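Local coordinates for protein putative alpha-N-acetylgalactosaminidase (Bacillus halodurans C-125, PDB 3CC1) that probably hydrolyses terminal alpha-linked N-acetylgalactosamine from glycoconjugates, with a TIM-barrel domain followed by a C-terminal beta sandwich, at residues Asp242-Asp246 against Pro276-Ile280. Sequence-based numbering, arbitrary orientation.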
ATOM      1  N   ASP A 242      11.448  -7.744  15.205  1.00 26.98           N
ATOM      2  CA  ASP A 242      10.844  -8.538  16.232  1.00 26.54           C
ATOM      3  C   ASP A 242       9.770  -7.734  16.957  1.00 25.54           C
ATOM      4  O   ASP A 242       9.857  -6.495  17.111  1.00 24.46           O
ATOM      5  CB  ASP A 242      11.894  -9.038  17.209  1.00 26.46           C
ATOM      6  CG  ASP A 242      12.734 -10.164  16.612  1.00 29.95           C
ATOM      7  OD1 ASP A 242      12.144 -11.197  16.179  1.00 33.45           O
ATOM      8  OD2 ASP A 242      13.963 -10.000  16.565  1.00 31.39           O
ATOM      9  N   PHE A 243       8.770  -8.475  17.411  1.00 24.25           N
ATOM     10  CA  PHE A 243       7.675  -7.901  18.123  1.00 22.74           C
ATOM     11  C   PHE A 243       8.124  -7.412  19.473  1.00 21.81           C
ATOM     12  O   PHE A 243       8.814  -8.111  20.240  1.00 21.44           O
ATOM     13  CB  PHE A 243       6.474  -8.846  18.193  1.00 23.21           C
ATOM     14  CG  PHE A 243       5.265  -8.181  18.739  1.00 22.09           C
ATOM     15  CD1 PHE A 243       4.589  -7.242  17.983  1.00 22.87           C
ATOM     16  CD2 PHE A 243       4.842  -8.426  20.033  1.00 21.87           C
ATOM     17  CE1 PHE A 243       3.497  -6.595  18.490  1.00 22.09           C
ATOM     18  CE2 PHE A 243       3.764  -7.776  20.539  1.00 22.89           C
ATOM     19  CZ  PHE A 243       3.086  -6.827  19.764  1.00 22.12           C
ATOM     20  N   TRP A 244       7.710  -6.170  19.742  1.00 22.18           N
ATOM     21  CA  TRP A 244       7.944  -5.473  20.998  1.00 21.10           C
ATOM     22  C   TRP A 244       6.757  -4.574  21.377  1.00 21.81           C
ATOM     23  O   TRP A 244       5.782  -4.426  20.623  1.00 22.29           O
ATOM     24  CB  TRP A 244       9.232  -4.608  20.914  1.00 21.31           C
ATOM     25  CG  TRP A 244      10.498  -5.309  21.190  1.00 21.45           C
ATOM     26  CD1 TRP A 244      11.445  -5.700  20.282  1.00 21.95           C
ATOM     27  CD2 TRP A 244      11.000  -5.699  22.470  1.00 22.71           C
ATOM     28  NE1 TRP A 244      12.494  -6.294  20.915  1.00 21.87           N
ATOM     29  CE2 TRP A 244      12.249  -6.313  22.260  1.00 19.91           C
ATOM     30  CE3 TRP A 244      10.515  -5.588  23.771  1.00 21.34           C
ATOM     31  CZ2 TRP A 244      13.017  -6.819  23.300  1.00 19.78           C
ATOM     32  CZ3 TRP A 244      11.268  -6.083  24.790  1.00 19.59           C
ATOM     33  CH2 TRP A 244      12.538  -6.671  24.551  1.00 19.04           C
ATOM     34  N   ASP A 245       6.879  -3.959  22.554  1.00 21.44           N
ATOM     35  CA  ASP A 245       5.868  -3.006  23.113  1.00 21.28           C
ATOM     36  C   ASP A 245       5.900  -1.637  22.416  1.00 22.34           C
ATOM     37  O   ASP A 245       6.264  -0.596  23.004  1.00 21.90           O
ATOM     38  CB  ASP A 245       6.006  -2.864  24.648  1.00 21.88           C
ATOM     39  CG  ASP A 245       7.402  -2.471  25.095  1.00 20.73           C
ATOM     40  OD1 ASP A 245       8.415  -2.938  24.506  1.00 21.26           O
ATOM     41  OD2 ASP A 245       7.489  -1.709  26.060  1.00 20.35           O
ATOM     42  N   ASP A 246       5.577  -1.658  21.131  0.50 22.26           N
ATOM     43  CA  ASP A 246       5.364  -0.425  20.379  0.50 22.86           C
ATOM     44  C   ASP A 246       4.154  -0.576  19.501  0.50 22.33           C
ATOM     45  O   ASP A 246       3.986  -1.587  18.823  0.50 22.27           O
ATOM     46  CB  ASP A 246       6.569  -0.052  19.519  0.50 23.19           C
ATOM     47  CG  ASP A 246       6.428   1.345  18.900  0.50 26.56           C
ATOM     48  OD1 ASP A 246       5.861   1.446  17.779  0.50 30.61           O
ATOM     49  OD2 ASP A 246       6.912   2.334  19.520  0.50 29.76           O
ATOM     50  N   PRO A 276       5.280  -8.753  25.142  1.00 22.90           N
ATOM     51  CA  PRO A 276       6.032  -7.796  25.928  1.00 23.30           C
ATOM     52  C   PRO A 276       5.122  -7.146  26.956  1.00 23.78           C
ATOM     53  O   PRO A 276       4.623  -6.029  26.780  1.00 24.41           O
ATOM     54  CB  PRO A 276       6.525  -6.795  24.897  1.00 23.66           C
ATOM     55  CG  PRO A 276       5.471  -6.787  23.819  1.00 23.11           C
ATOM     56  CD  PRO A 276       4.765  -8.144  23.896  1.00 23.65           C
ATOM     57  N   LEU A 277       4.952  -7.881  28.039  1.00 22.85           N
ATOM     58  CA  LEU A 277       4.090  -7.499  29.129  1.00 23.36           C
ATOM     59  C   LEU A 277       4.862  -7.421  30.428  1.00 23.34           C
ATOM     60  O   LEU A 277       5.923  -8.038  30.586  1.00 23.12           O
ATOM     61  CB  LEU A 277       2.962  -8.532  29.258  1.00 22.74           C
ATOM     62  CG  LEU A 277       1.926  -8.671  28.140  1.00 23.96           C
ATOM     63  CD1 LEU A 277       0.996  -9.841  28.415  1.00 22.40           C
ATOM     64  CD2 LEU A 277       1.162  -7.384  27.921  1.00 23.70           C
ATOM     65  N   GLY A 278       4.325  -6.639  31.363  1.00 23.88           N
ATOM     66  CA  GLY A 278       4.932  -6.499  32.674  1.00 23.04           C
ATOM     67  C   GLY A 278       6.307  -5.888  32.589  1.00 22.58           C
ATOM     68  O   GLY A 278       6.535  -4.983  31.832  1.00 21.30           O
ATOM     69  N   HIS A 279       7.210  -6.401  33.419  1.00 22.90           N
ATOM     70  CA  HIS A 279       8.572  -5.871  33.574  1.00 22.25           C
ATOM     71  C   HIS A 279       9.546  -6.501  32.560  1.00 21.80           C
ATOM     72  O   HIS A 279       9.880  -7.691  32.611  1.00 21.99           O
ATOM     73  CB  HIS A 279       9.035  -6.073  35.022  1.00 22.83           C
ATOM     74  CG  HIS A 279      10.313  -5.354  35.377  1.00 22.84           C
ATOM     75  ND1 HIS A 279      11.039  -5.669  36.506  1.00 24.06           N
ATOM     76  CD2 HIS A 279      10.994  -4.360  34.758  1.00 26.15           C
ATOM     77  CE1 HIS A 279      12.105  -4.881  36.577  1.00 25.32           C
ATOM     78  NE2 HIS A 279      12.110  -4.083  35.523  1.00 23.93           N
ATOM     79  N   ILE A 280       9.984  -5.659  31.639  1.00 20.89           N
ATOM     80  CA  ILE A 280      10.792  -6.054  30.496  1.00 20.77           C
ATOM     81  C   ILE A 280      11.962  -5.103  30.365  1.00 20.78           C
ATOM     82  O   ILE A 280      12.004  -4.078  31.035  1.00 19.52           O
ATOM     83  CB  ILE A 280       9.943  -6.084  29.163  1.00 21.64           C
ATOM     84  CG1 ILE A 280       9.296  -4.730  28.874  1.00 19.93           C
ATOM     85  CG2 ILE A 280       8.887  -7.180  29.212  1.00 18.63           C
ATOM     86  CD1 ILE A 280       8.362  -4.701  27.629  1.00 17.59           C
TER
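P276 lays its ring against F243, W244 and D245, whose segment is a loop of the TIM-barrel domain that forms an inverse gamma turn centred on D245 before helix 247-262. D245 has phi/psi of -75°/64°, and a weak backbone hydrogen bond runs from D246 N to W244 O (2.8 Å). P276 CD lies 3.5 Å from F243 CE2, and the two side chains cross at roughly a right angle. With CG anti to the backbone N (chi1 -171°), the phenyl ring of F243 extends to this proline. P276 CG instead meets main chain, 3.4 Å from D245 N; that buried amide has no hydrogen-bond partner in the model. No hydrogen bond links the segments. On the I280 side, CD1 touches the carboxylate of D245 at OD2 (3.5 Å) and reaches the six-membered ring of W244 at its edge, 4.3 Å from CZ3. Farther out, M304 of helix 298-310 touches both F243 and P276, while L249, L250 and M253 of helix 247-262 also pack on F243. Replacing F243 with an alanine would remove the ring between P276 CD and helix 247-262, and is likely to leave a gap there. The polar ends are held from elsewhere: W244 NE1 hydrogen-bonds to D286 OD2, and, on the strand paired with 279-280, R292 NH2 forms a salt bridge with D245 OD1.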